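Local coordinates for five-membered-cyclitol-phosphate synthase (Streptomyces citricolor, PDB 6K96), which belongs to the myo-inositol-1-phosphate synthase family and binds nicotinamide-adenine-dinucleotide in a Rossmann-type domain, with four chains in the assembly, at residues 42-47 / 300-305; 25-30 / 51-56; 192-197 / 270-275. One frame throughout, in Å; residues are numbered along the deposited sequence.

Interaction 1: residues 42-47 / 300-305; sequences IKRPRI and IIDLIR
Ile47 and Arg305 meet at about a right angle where the loop 42-47, ending in a short strand, lies against helix 292-313 beside the Rossmann-type sheet. The isoleucine supplies one tip to a flat group: CD1 stands over the centre of the Arg305 guanidinium, 3.4 Å from CZ. CG1 of Ile47 runs anti to the carbonyl carbon (chi1 -49°), and the extended chi2 carries CD1 over that face; CD1 also lies 3.8 Å from Arg305 CB, nearer the helix. The arginine chain bends at chi2 and chi3, so its guanidinium does not run straight out from the helix but turns its edge to the backbone of residues 44-46. There NH2 donates to Arg44 O, a bond modelled at 2.4 Å, too short for its exact length to be trusted. NE also donates to Ile50 O, and this bond, with the doubtful one to Arg44 O, probably helps fix the plane over which CD1 sits.

One helical turn earlier, Asp302 faces the second arginine. Arg44 extends from CG to NE and brings NH1 to 2.9 Å from Asp302 OD1, a salt bridge. The carboxylate meets the guanidinium at its edge, near its plane, yet the two groups are turned 85° apart, so a single N-O pair makes the contact instead of two side by side. OD1 also takes a weak hydrogen bond from Tyr345. The same acid reaches the loop backbone through its other oxygen. A water lies between the two segments, accepting from Arg44 N at 2.8 Å and donating to Asp302 OD2 at 3.0 Å.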
ATOM      1  N   ILE B  42     -13.329   8.884  22.205  1.00 43.54           N
ATOM      2  CA  ILE B  42     -13.306   9.646  23.484  1.00 43.09           C
ATOM      3  C   ILE B  42     -12.354   8.953  24.461  1.00 45.66           C
ATOM      4  O   ILE B  42     -12.699   7.858  24.916  1.00 50.17           O
ATOM      5  CB  ILE B  42     -14.743   9.734  24.006  1.00 43.35           C
ATOM      6  CG1 ILE B  42     -15.684  10.299  22.937  1.00 42.95           C
ATOM      7  CG2 ILE B  42     -14.793  10.530  25.294  1.00 44.08           C
ATOM      8  CD1 ILE B  42     -15.189  11.600  22.333  1.00 42.90           C
ATOM      9  N   LYS B  43     -11.197   9.545  24.762  1.00 47.87           N
ATOM     10  CA  LYS B  43     -10.219   8.980  25.724  1.00 49.92           C
ATOM     11  C   LYS B  43     -10.748   9.122  27.149  1.00 51.58           C
ATOM     12  O   LYS B  43     -10.481   8.223  27.961  1.00 56.59           O
ATOM     13  CB  LYS B  43      -8.845   9.660  25.689  1.00 52.41           C
ATOM     14  CG  LYS B  43      -7.713   8.721  26.109  1.00 55.42           C
ATOM     15  CD  LYS B  43      -6.498   9.271  26.861  1.00 59.77           C
ATOM     16  CE  LYS B  43      -6.089   8.366  28.029  1.00 64.55           C
ATOM     17  NZ  LYS B  43      -4.625   8.342  28.315  1.00 64.51           N
ATOM     18  N   ARG B  44     -11.398  10.239  27.461  1.00 50.50           N
ATOM     19  CA  ARG B  44     -11.866  10.587  28.833  1.00 50.11           C
ATOM     20  C   ARG B  44     -13.288  11.126  28.726  1.00 47.33           C
ATOM     21  O   ARG B  44     -13.476  12.252  28.299  1.00 49.16           O
ATOM     22  CB  ARG B  44     -10.960  11.651  29.462  1.00 52.29           C
ATOM     23  CG  ARG B  44      -9.492  11.264  29.511  1.00 55.67           C
ATOM     24  CD  ARG B  44      -8.716  12.009  30.600  1.00 58.76           C
ATOM     25  NE  ARG B  44      -7.289  11.750  30.508  1.00 60.31           N
ATOM     26  CZ  ARG B  44      -6.510  12.194  29.502  1.00 65.92           C
ATOM     27  NH1 ARG B  44      -7.024  12.926  28.519  1.00 66.28           N
ATOM     28  NH2 ARG B  44      -5.200  11.957  29.498  1.00 68.82           N
ATOM     29  N   PRO B  45     -14.332  10.330  28.996  1.00 44.91           N
ATOM     30  CA  PRO B  45     -15.702  10.765  28.755  1.00 43.67           C
ATOM     31  C   PRO B  45     -16.198  11.866  29.689  1.00 41.85           C
ATOM     32  O   PRO B  45     -17.244  12.411  29.417  1.00 41.89           O
ATOM     33  CB  PRO B  45     -16.542   9.497  29.008  1.00 44.83           C
ATOM     34  CG  PRO B  45     -15.575   8.324  28.947  1.00 44.92           C
ATOM     35  CD  PRO B  45     -14.251   8.907  29.380  1.00 46.33           C
ATOM     36  N   ARG B  46     -15.490  12.113  30.780  1.00 40.64           N
ATOM     37  CA  ARG B  46     -15.769  13.283  31.642  1.00 41.41           C
ATOM     38  C   ARG B  46     -14.464  13.879  32.164  1.00 41.82           C
ATOM     39  O   ARG B  46     -13.514  13.121  32.395  1.00 42.78           O
ATOM     40  CB  ARG B  46     -16.785  12.919  32.727  1.00 41.76           C
ATOM     41  CG  ARG B  46     -18.163  13.415  32.307  1.00 41.85           C
ATOM     42  CD  ARG B  46     -19.365  12.771  32.953  1.00 42.86           C
ATOM     43  NE  ARG B  46     -20.451  12.651  31.988  1.00 42.81           N
ATOM     44  CZ  ARG B  46     -21.142  13.671  31.479  1.00 42.68           C
ATOM     45  NH1 ARG B  46     -20.879  14.915  31.842  1.00 42.10           N
ATOM     46  NH2 ARG B  46     -22.123  13.433  30.617  1.00 42.51           N
ATOM     47  N   ILE B  47     -14.430  15.205  32.248  1.00 42.39           N
ATOM     48  CA  ILE B  47     -13.319  16.020  32.818  1.00 42.16           C
ATOM     49  C   ILE B  47     -13.960  17.083  33.703  1.00 42.71           C
ATOM     50  O   ILE B  47     -14.799  17.864  33.203  1.00 42.60           O
ATOM     51  CB  ILE B  47     -12.458  16.682  31.730  1.00 41.21           C
ATOM     52  CG1 ILE B  47     -12.037  15.686  30.650  1.00 41.34           C
ATOM     53  CG2 ILE B  47     -11.253  17.365  32.372  1.00 42.02           C
ATOM     54  CD1 ILE B  47     -11.336  16.309  29.442  1.00 40.80           C
ATOM     55  N   ILE B 300      -9.293  19.071  21.032  1.00 30.73           N
ATOM     56  CA  ILE B 300      -9.921  20.318  21.507  1.00 31.88           C
ATOM     57  C   ILE B 300     -10.869  19.908  22.636  1.00 33.74           C
ATOM     58  O   ILE B 300     -10.737  20.418  23.749  1.00 35.39           O
ATOM     59  CB  ILE B 300     -10.569  21.106  20.361  1.00 31.43           C
ATOM     60  CG1 ILE B 300      -9.498  21.540  19.362  1.00 31.72           C
ATOM     61  CG2 ILE B 300     -11.301  22.320  20.885  1.00 31.67           C
ATOM     62  CD1 ILE B 300     -10.042  22.160  18.083  1.00 32.08           C
ATOM     63  N   ILE B 301     -11.742  18.935  22.425  1.00 35.15           N
ATOM     64  CA  ILE B 301     -12.738  18.564  23.478  1.00 36.29           C
ATOM     65  C   ILE B 301     -12.060  18.288  24.827  1.00 37.09           C
ATOM     66  O   ILE B 301     -12.684  18.534  25.817  1.00 37.93           O
ATOM     67  CB  ILE B 301     -13.590  17.366  23.050  1.00 36.00           C
ATOM     68  CG1 ILE B 301     -14.859  17.304  23.891  1.00 35.71           C
ATOM     69  CG2 ILE B 301     -12.749  16.087  23.121  1.00 36.22           C
ATOM     70  CD1 ILE B 301     -15.655  18.560  23.848  1.00 35.74           C
ATOM     71  N   ASP B 302     -10.854  17.730  24.846  1.00 38.69           N
ATOM     72  CA  ASP B 302      -9.989  17.568  26.044  1.00 40.05           C
ATOM     73  C   ASP B 302      -9.634  18.981  26.577  1.00 39.87           C
ATOM     74  O   ASP B 302     -10.105  19.326  27.653  1.00 39.08           O
ATOM     75  CB  ASP B 302      -8.753  16.744  25.641  1.00 41.63           C
ATOM     76  CG  ASP B 302      -8.813  15.278  26.029  1.00 45.25           C
ATOM     77  OD1 ASP B 302      -8.479  15.000  27.178  1.00 50.91           O
ATOM     78  OD2 ASP B 302      -9.167  14.408  25.183  1.00 48.98           O
ATOM     79  N   LEU B 303      -8.909  19.797  25.797  1.00 39.00           N
ATOM     80  CA  LEU B 303      -8.369  21.109  26.238  1.00 39.67           C
ATOM     81  C   LEU B 303      -9.500  22.045  26.707  1.00 38.82           C
ATOM     82  O   LEU B 303      -9.305  22.706  27.728  1.00 38.60           O
ATOM     83  CB  LEU B 303      -7.565  21.756  25.096  1.00 39.68           C
ATOM     84  CG  LEU B 303      -6.312  21.011  24.656  1.00 39.13           C
ATOM     85  CD1 LEU B 303      -5.591  21.814  23.606  1.00 39.48           C
ATOM     86  CD2 LEU B 303      -5.384  20.725  25.817  1.00 39.73           C
ATOM     87  N   ILE B 304     -10.610  22.162  25.982  1.00 37.91           N
ATOM     88  CA  ILE B 304     -11.656  23.151  26.375  1.00 39.69           C
ATOM     89  C   ILE B 304     -12.260  22.734  27.711  1.00 41.20           C
ATOM     90  O   ILE B 304     -12.685  23.621  28.466  1.00 42.53           O
ATOM     91  CB  ILE B 304     -12.764  23.384  25.343  1.00 39.35           C
ATOM     92  CG1 ILE B 304     -13.467  22.080  24.973  1.00 40.16           C
ATOM     93  CG2 ILE B 304     -12.222  24.138  24.145  1.00 38.48           C
ATOM     94  CD1 ILE B 304     -14.480  22.254  23.881  1.00 40.83           C
ATOM     95  N   ARG B 305     -12.332  21.438  27.995  1.00 42.69           N
ATOM     96  CA  ARG B 305     -12.909  20.981  29.280  1.00 44.13           C
ATOM     97  C   ARG B 305     -11.829  21.169  30.348  1.00 44.33           C
ATOM     98  O   ARG B 305     -12.207  21.471  31.518  1.00 44.97           O
ATOM     99  CB  ARG B 305     -13.388  19.530  29.246  1.00 44.41           C
ATOM    100  CG  ARG B 305     -14.696  19.272  28.512  1.00 45.29           C
ATOM    101  CD  ARG B 305     -14.608  18.038  27.620  1.00 44.71           C
ATOM    102  NE  ARG B 305     -14.788  16.726  28.216  1.00 45.43           N
ATOM    103  CZ  ARG B 305     -14.242  15.582  27.770  1.00 44.84           C
ATOM    104  NH1 ARG B 305     -13.444  15.530  26.724  1.00 44.43           N
ATOM    105  NH2 ARG B 305     -14.504  14.454  28.374  1.00 45.56           N
TER
HETATM  106  O   HOH W   1     -11.354  12.373  25.694  1.00 35.07           O

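Interaction 2: residues 25-30 / 51-56; sequences LYRKMS and GVSDLT
This is a helix-to-turn contact inside a beta-alpha-beta crossover of the Rossmann-type domain, in which Tyr26 and Arg27 of helix 14-31 pack on Val52 and Ser53 just ahead of strand 55-62. That strand lies next to 5-10 in the parallel sheet, and Gly51 to Asp54 form a type I turn leading into it. The apolar half is a close packing of a methyl near one ring rim: Val52 CG1 lies over one face of Tyr26, displaced toward CD2, 3.3 Å from that atom and 3.5 Å from CG. With CG of Tyr26 anti to the carbonyl carbon (chi1 -69°), the ring leaves the helix toward the turn. Its hydroxyl goes further, to Pro40 O and to the backbone N of Ala278 of the second subunit, whose Trp277 meets the ring edge-to-face.

Arg27 passes over Ser53, its CG 3.5 Å from Ser53 OG, and bends at chi3 so that NH1 comes back to Ser53 O at 2.8 Å. The angle at hydrogen is only 127°, and the bond is weak. NE is paired with Glu24, while Ser53 OG bonds Ala23 O, one helical turn before Arg27. Within the turn, Asp54 OD2 accepts from Gly51 N at 2.9 Å. The contact thus divides: the turn is braced by its own polar bonds, Ser53 OG ties it to the helix backbone at Ala23 O, the buried aromatic face supplies close packing, and the exposed arginine adds a weak bond on the solvent side.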
ATOM      1  N   LEU B  25     -23.649  14.948  17.376  1.00 51.45           N
ATOM      2  CA  LEU B  25     -23.644  13.508  17.041  1.00 51.40           C
ATOM      3  C   LEU B  25     -23.633  12.730  18.353  1.00 51.92           C
ATOM      4  O   LEU B  25     -24.485  11.873  18.473  1.00 54.49           O
ATOM      5  CB  LEU B  25     -22.469  13.101  16.148  1.00 50.47           C
ATOM      6  CG  LEU B  25     -22.545  11.675  15.577  1.00 50.55           C
ATOM      7  CD1 LEU B  25     -22.250  11.645  14.094  1.00 51.44           C
ATOM      8  CD2 LEU B  25     -21.608  10.694  16.270  1.00 49.76           C
ATOM      9  N   TYR B  26     -22.747  13.029  19.307  1.00 51.43           N
ATOM     10  CA  TYR B  26     -22.730  12.324  20.616  1.00 51.91           C
ATOM     11  C   TYR B  26     -24.056  12.570  21.339  1.00 54.25           C
ATOM     12  O   TYR B  26     -24.442  11.676  22.064  1.00 54.89           O
ATOM     13  CB  TYR B  26     -21.562  12.751  21.507  1.00 50.88           C
ATOM     14  CG  TYR B  26     -20.242  12.289  20.975  1.00 49.49           C
ATOM     15  CD1 TYR B  26     -19.921  10.956  20.994  1.00 46.67           C
ATOM     16  CD2 TYR B  26     -19.335  13.176  20.404  1.00 49.99           C
ATOM     17  CE1 TYR B  26     -18.736  10.501  20.448  1.00 46.79           C
ATOM     18  CE2 TYR B  26     -18.136  12.735  19.854  1.00 48.34           C
ATOM     19  CZ  TYR B  26     -17.835  11.385  19.879  1.00 47.12           C
ATOM     20  OH  TYR B  26     -16.644  10.970  19.361  1.00 45.62           O
ATOM     21  N   ARG B  27     -24.694  13.741  21.202  1.00 57.51           N
ATOM     22  CA  ARG B  27     -25.981  14.012  21.899  1.00 61.27           C
ATOM     23  C   ARG B  27     -27.026  13.021  21.371  1.00 64.09           C
ATOM     24  O   ARG B  27     -27.800  12.503  22.193  1.00 64.36           O
ATOM     25  CB  ARG B  27     -26.479  15.451  21.731  1.00 61.07           C
ATOM     26  CG  ARG B  27     -26.843  16.089  23.067  1.00 62.15           C
ATOM     27  CD  ARG B  27     -27.826  17.250  23.087  1.00 62.80           C
ATOM     28  NE  ARG B  27     -27.332  18.524  22.581  1.00 62.67           N
ATOM     29  CZ  ARG B  27     -26.378  19.258  23.127  1.00 62.51           C
ATOM     30  NH1 ARG B  27     -25.745  18.861  24.220  1.00 61.51           N
ATOM     31  NH2 ARG B  27     -26.056  20.409  22.564  1.00 63.95           N
ATOM     32  N   LYS B  28     -27.011  12.776  20.053  1.00 65.52           N
ATOM     33  CA  LYS B  28     -27.942  11.892  19.306  1.00 67.20           C
ATOM     34  C   LYS B  28     -27.719  10.452  19.777  1.00 67.87           C
ATOM     35  O   LYS B  28     -28.723   9.775  20.099  1.00 68.17           O
ATOM     36  CB  LYS B  28     -27.760  12.060  17.789  1.00 69.64           C
ATOM     37  CG  LYS B  28     -28.675  11.211  16.908  1.00 73.31           C
ATOM     38  CD  LYS B  28     -28.047  10.690  15.602  1.00 75.97           C
ATOM     39  CE  LYS B  28     -27.266   9.392  15.782  1.00 78.42           C
ATOM     40  NZ  LYS B  28     -26.656   8.872  14.526  1.00 77.25           N
ATOM     41  N   MET B  29     -26.458  10.021  19.856  1.00 64.94           N
ATOM     42  CA  MET B  29     -26.072   8.651  20.296  1.00 65.29           C
ATOM     43  C   MET B  29     -26.558   8.395  21.735  1.00 65.52           C
ATOM     44  O   MET B  29     -26.901   7.215  22.013  1.00 64.89           O
ATOM     45  CB  MET B  29     -24.555   8.438  20.199  1.00 64.86           C
ATOM     46  CG  MET B  29     -24.054   8.254  18.750  1.00 65.09           C
ATOM     47  SD  MET B  29     -22.230   8.322  18.540  1.00 63.34           S
ATOM     48  CE  MET B  29     -21.737   6.852  19.439  1.00 64.71           C
ATOM     49  N   SER B  30     -26.581   9.424  22.604  1.00 62.47           N
ATOM     50  CA  SER B  30     -27.114   9.360  23.994  1.00 63.14           C
ATOM     51  C   SER B  30     -28.589   8.945  23.954  1.00 64.24           C
ATOM     52  O   SER B  30     -28.987   8.011  24.702  1.00 62.16           O
ATOM     53  CB  SER B  30     -27.001  10.666  24.723  1.00 63.41           C
ATOM     54  OG  SER B  30     -25.693  10.885  25.200  1.00 66.21           O
ATOM     55  N   GLY B  51     -19.081  16.408  30.208  1.00 46.41           N
ATOM     56  CA  GLY B  51     -19.217  15.419  29.134  1.00 46.88           C
ATOM     57  C   GLY B  51     -18.840  16.005  27.803  1.00 46.55           C
ATOM     58  O   GLY B  51     -18.763  17.226  27.660  1.00 45.50           O
ATOM     59  N   VAL B  52     -18.722  15.122  26.835  1.00 47.80           N
ATOM     60  CA  VAL B  52     -18.191  15.458  25.490  1.00 48.00           C
ATOM     61  C   VAL B  52     -19.232  16.309  24.734  1.00 48.40           C
ATOM     62  O   VAL B  52     -18.878  16.907  23.694  1.00 45.43           O
ATOM     63  CB  VAL B  52     -17.809  14.126  24.829  1.00 48.12           C
ATOM     64  CG1 VAL B  52     -18.366  13.969  23.429  1.00 48.97           C
ATOM     65  CG2 VAL B  52     -16.303  13.949  24.878  1.00 48.17           C
ATOM     66  N   SER B  53     -20.458  16.396  25.268  1.00 49.24           N
ATOM     67  CA  SER B  53     -21.625  17.018  24.596  1.00 50.00           C
ATOM     68  C   SER B  53     -22.040  18.307  25.314  1.00 50.95           C
ATOM     69  O   SER B  53     -23.004  18.949  24.853  1.00 50.52           O
ATOM     70  CB  SER B  53     -22.758  16.026  24.555  1.00 51.34           C
ATOM     71  OG  SER B  53     -23.345  15.976  23.263  1.00 51.39           O
ATOM     72  N   ASP B  54     -21.348  18.658  26.407  1.00 51.68           N
ATOM     73  CA  ASP B  54     -21.781  19.696  27.380  1.00 52.82           C
ATOM     74  C   ASP B  54     -21.153  21.033  26.982  1.00 53.99           C
ATOM     75  O   ASP B  54     -20.269  21.541  27.716  1.00 54.66           O
ATOM     76  CB  ASP B  54     -21.476  19.240  28.810  1.00 53.48           C
ATOM     77  CG  ASP B  54     -22.352  18.064  29.262  1.00 53.86           C
ATOM     78  OD1 ASP B  54     -23.482  17.967  28.759  1.00 55.67           O
ATOM     79  OD2 ASP B  54     -21.899  17.240  30.100  1.00 51.64           O
ATOM     80  N   LEU B  55     -21.639  21.550  25.851  1.00 53.46           N
ATOM     81  CA  LEU B  55     -21.067  22.645  25.023  1.00 52.25           C
ATOM     82  C   LEU B  55     -22.194  23.592  24.601  1.00 51.45           C
ATOM     83  O   LEU B  55     -23.127  23.161  23.873  1.00 49.60           O
ATOM     84  CB  LEU B  55     -20.429  22.024  23.771  1.00 52.41           C
ATOM     85  CG  LEU B  55     -19.003  22.422  23.432  1.00 51.54           C
ATOM     86  CD1 LEU B  55     -18.131  22.424  24.666  1.00 53.19           C
ATOM     87  CD2 LEU B  55     -18.430  21.456  22.419  1.00 52.11           C
ATOM     88  N   THR B  56     -22.087  24.857  24.984  1.00 49.89           N
ATOM     89  CA  THR B  56     -22.989  25.920  24.482  1.00 49.83           C
ATOM     90  C   THR B  56     -22.115  26.949  23.772  1.00 49.77           C
ATOM     91  O   THR B  56     -21.283  27.542  24.409  1.00 50.30           O
ATOM     92  CB  THR B  56     -23.850  26.496  25.612  1.00 50.42           C
ATOM     93  OG1 THR B  56     -23.583  25.802  26.829  1.00 51.28           O
ATOM     94  CG2 THR B  56     -25.337  26.398  25.327  1.00 51.29           C
TER

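Interaction 3: residues 192-197 / 270-275; sequences VVHRAL and LNIEGL
Val193 touches the strand first: its CG1 lies 4.4 Å from Leu270 CD2, at the edge of an apolar seam between helix 190-203 and strand 265-275. His194 comes next and meets the same methyl more closely, Leu270 CD2 lying 3.8 Å from its CA and 3.9 Å from its CB. The histidine takes the torsion that sets CG opposite the backbone N (chi1 -167°), which swings the imidazole along the strand until NE2 is 4.2 Å from Ile272 CG1. Both ring nitrogens have partners on strand 207-217, NE2 with Ser211 OG and ND1 with Gln213 NE2, and this pair fixes the ring's rotation. One turn on, Leu197 fits between the two strand residues that point at the helix. Its CB takes the tip of Ile272, CD1, at 3.6 Å, while its own CD1 reaches Leu270 CD1 at 4.3 Å.

Helix and strand segments run nearly parallel, 11° apart with axes 10.1 Å from each other, so here the helix runs alongside the strand, on one face of the mixed sheet. In that sheet 265-275 is flanked by antiparallel 207-217 and 281-291; Leu286 of the latter touches Val193, Leu197 and Leu270, and Val193 and Leu197 also pack reciprocally on Leu197 and Val193 of the second subunit's helix.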
ATOM      1  N   VAL B 192       3.492  10.841  14.928  1.00 32.33           N
ATOM      2  CA  VAL B 192       3.529   9.821  16.005  1.00 32.19           C
ATOM      3  C   VAL B 192       3.556   8.435  15.353  1.00 29.77           C
ATOM      4  O   VAL B 192       4.303   7.607  15.850  1.00 29.78           O
ATOM      5  CB  VAL B 192       2.380   9.988  17.013  1.00 34.74           C
ATOM      6  CG1 VAL B 192       1.002   9.641  16.415  1.00 35.79           C
ATOM      7  CG2 VAL B 192       2.651   9.129  18.238  1.00 35.85           C
ATOM      8  N   VAL B 193       2.859   8.198  14.251  1.00 27.66           N
ATOM      9  CA  VAL B 193       2.967   6.886  13.549  1.00 27.28           C
ATOM     10  C   VAL B 193       4.377   6.718  13.010  1.00 26.78           C
ATOM     11  O   VAL B 193       4.956   5.692  13.222  1.00 26.54           O
ATOM     12  CB  VAL B 193       1.978   6.661  12.395  1.00 27.19           C
ATOM     13  CG1 VAL B 193       2.209   5.297  11.769  1.00 27.43           C
ATOM     14  CG2 VAL B 193       0.544   6.818  12.823  1.00 27.35           C
ATOM     15  N   HIS B 194       4.901   7.687  12.272  1.00 26.93           N
ATOM     16  CA  HIS B 194       6.253   7.536  11.668  1.00 27.00           C
ATOM     17  C   HIS B 194       7.271   7.243  12.777  1.00 27.66           C
ATOM     18  O   HIS B 194       8.100   6.320  12.646  1.00 27.06           O
ATOM     19  CB  HIS B 194       6.610   8.783  10.867  1.00 26.63           C
ATOM     20  CG  HIS B 194       7.788   8.608   9.983  1.00 26.53           C
ATOM     21  ND1 HIS B 194       8.068   9.507   9.003  1.00 26.57           N
ATOM     22  CD2 HIS B 194       8.693   7.621   9.866  1.00 26.68           C
ATOM     23  CE1 HIS B 194       9.114   9.084   8.323  1.00 26.73           C
ATOM     24  NE2 HIS B 194       9.513   7.940   8.827  1.00 26.94           N
ATOM     25  N   ARG B 195       7.165   8.010  13.855  1.00 28.99           N
ATOM     26  CA  ARG B 195       8.125   8.032  14.983  1.00 31.12           C
ATOM     27  C   ARG B 195       8.075   6.677  15.698  1.00 29.62           C
ATOM     28  O   ARG B 195       9.123   6.210  16.079  1.00 28.76           O
ATOM     29  CB  ARG B 195       7.779   9.273  15.836  1.00 34.32           C
ATOM     30  CG  ARG B 195       8.498   9.401  17.167  1.00 38.27           C
ATOM     31  CD  ARG B 195       7.870  10.498  18.043  1.00 42.29           C
ATOM     32  NE  ARG B 195       8.660  10.590  19.274  1.00 46.56           N
ATOM     33  CZ  ARG B 195       9.408  11.635  19.669  1.00 51.24           C
ATOM     34  NH1 ARG B 195       9.431  12.766  18.979  1.00 51.87           N
ATOM     35  NH2 ARG B 195      10.117  11.554  20.788  1.00 53.04           N
ATOM     36  N   ALA B 196       6.873   6.126  15.909  1.00 28.82           N
ATOM     37  CA  ALA B 196       6.664   4.847  16.604  1.00 28.97           C
ATOM     38  C   ALA B 196       7.371   3.745  15.807  1.00 28.74           C
ATOM     39  O   ALA B 196       8.021   2.875  16.444  1.00 29.72           O
ATOM     40  CB  ALA B 196       5.189   4.546  16.757  1.00 29.42           C
ATOM     41  N   LEU B 197       7.245   3.764  14.483  1.00 27.45           N
ATOM     42  CA  LEU B 197       7.805   2.705  13.619  1.00 27.41           C
ATOM     43  C   LEU B 197       9.309   2.831  13.637  1.00 27.79           C
ATOM     44  O   LEU B 197       9.981   1.789  13.673  1.00 28.63           O
ATOM     45  CB  LEU B 197       7.224   2.764  12.199  1.00 26.87           C
ATOM     46  CG  LEU B 197       5.770   2.293  12.120  1.00 26.73           C
ATOM     47  CD1 LEU B 197       5.122   2.523  10.764  1.00 26.54           C
ATOM     48  CD2 LEU B 197       5.664   0.842  12.525  1.00 26.93           C
ATOM     49  N   LEU B 270       4.115   6.585   4.037  1.00 30.10           N
ATOM     50  CA  LEU B 270       5.493   6.558   4.546  1.00 30.03           C
ATOM     51  C   LEU B 270       6.179   5.288   4.071  1.00 29.44           C
ATOM     52  O   LEU B 270       5.497   4.395   3.535  1.00 29.48           O
ATOM     53  CB  LEU B 270       5.530   6.885   6.041  1.00 30.35           C
ATOM     54  CG  LEU B 270       4.987   5.868   7.006  1.00 30.93           C
ATOM     55  CD1 LEU B 270       6.024   4.762   7.166  1.00 31.35           C
ATOM     56  CD2 LEU B 270       4.626   6.520   8.352  1.00 30.70           C
ATOM     57  N   ASN B 271       7.493   5.417   3.978  1.00 28.95           N
ATOM     58  CA  ASN B 271       8.437   4.359   3.565  1.00 28.25           C
ATOM     59  C   ASN B 271       9.539   4.323   4.610  1.00 27.67           C
ATOM     60  O   ASN B 271      10.004   5.410   4.995  1.00 27.27           O
ATOM     61  CB  ASN B 271       9.068   4.603   2.198  1.00 28.19           C
ATOM     62  CG  ASN B 271       9.900   3.414   1.785  1.00 28.34           C
ATOM     63  OD1 ASN B 271      11.123   3.475   1.764  1.00 28.37           O
ATOM     64  ND2 ASN B 271       9.240   2.290   1.559  1.00 27.86           N
ATOM     65  N   ILE B 272       9.872   3.130   5.081  1.00 27.29           N
ATOM     66  CA  ILE B 272      11.047   2.889   5.958  1.00 27.39           C
ATOM     67  C   ILE B 272      11.797   1.716   5.382  1.00 27.77           C
ATOM     68  O   ILE B 272      11.158   0.777   5.038  1.00 27.61           O
ATOM     69  CB  ILE B 272      10.679   2.634   7.425  1.00 26.95           C
ATOM     70  CG1 ILE B 272       9.928   3.809   8.041  1.00 26.34           C
ATOM     71  CG2 ILE B 272      11.941   2.248   8.185  1.00 27.13           C
ATOM     72  CD1 ILE B 272       9.034   3.393   9.145  1.00 26.31           C
ATOM     73  N   GLU B 273      13.104   1.866   5.234  1.00 28.80           N
ATOM     74  CA  GLU B 273      13.999   0.874   4.615  1.00 29.74           C
ATOM     75  C   GLU B 273      15.051   0.586   5.655  1.00 29.39           C
ATOM     76  O   GLU B 273      15.965   1.363   5.779  1.00 29.36           O
ATOM     77  CB  GLU B 273      14.617   1.400   3.314  1.00 31.12           C
ATOM     78  CG  GLU B 273      13.608   1.584   2.190  1.00 32.28           C
ATOM     79  CD  GLU B 273      12.881   0.308   1.716  1.00 33.99           C
ATOM     80  OE1 GLU B 273      13.436  -0.844   1.854  1.00 33.93           O
ATOM     81  OE2 GLU B 273      11.724   0.464   1.198  1.00 36.39           O
ATOM     82  N   GLY B 274      14.900  -0.514   6.381  1.00 28.98           N
ATOM     83  CA  GLY B 274      15.879  -0.935   7.402  1.00 28.58           C
ATOM     84  C   GLY B 274      16.862  -1.915   6.836  1.00 28.43           C
ATOM     85  O   GLY B 274      16.676  -2.415   5.727  1.00 28.38           O
ATOM     86  N   LEU B 275      17.878  -2.218   7.603  1.00 28.71           N
ATOM     87  CA  LEU B 275      18.802  -3.323   7.261  1.00 29.37           C
ATOM     88  C   LEU B 275      18.899  -4.169   8.530  1.00 29.38           C
ATOM     89  O   LEU B 275      18.930  -3.599   9.664  1.00 29.48           O
ATOM     90  CB  LEU B 275      20.175  -2.828   6.783  1.00 29.80           C
ATOM     91  CG  LEU B 275      20.166  -1.774   5.660  1.00 29.87           C
ATOM     92  CD1 LEU B 275      21.483  -0.993   5.594  1.00 30.01           C
ATOM     93  CD2 LEU B 275      19.857  -2.406   4.299  1.00 30.01           C
TER

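In the fold
Interactions 1 and 2 share one neighbourhood, their centres 12 Å apart in the Rossmann-type domain. They touch through the Arg46-Asp54 salt bridge, and Ile42 and Val52 bridge the two contacts, meeting Tyr26 of helix 14-31 and Ile301 of helix 292-313 respectively. Interaction 3 stands apart, its centre about 30 Å from that of interaction 1, on the mixed sheet of the other domain. The chemistry follows the setting: interaction 1, partly buried, combines arginines, a carboxylate and water with the packing of Ile47; interaction 2 joins a buried aromatic contact to a more exposed polar one; interaction 3 is buried and meets by van der Waals packing, its histidine spending its polar atoms on a neighbouring strand. All three touch the second subunit.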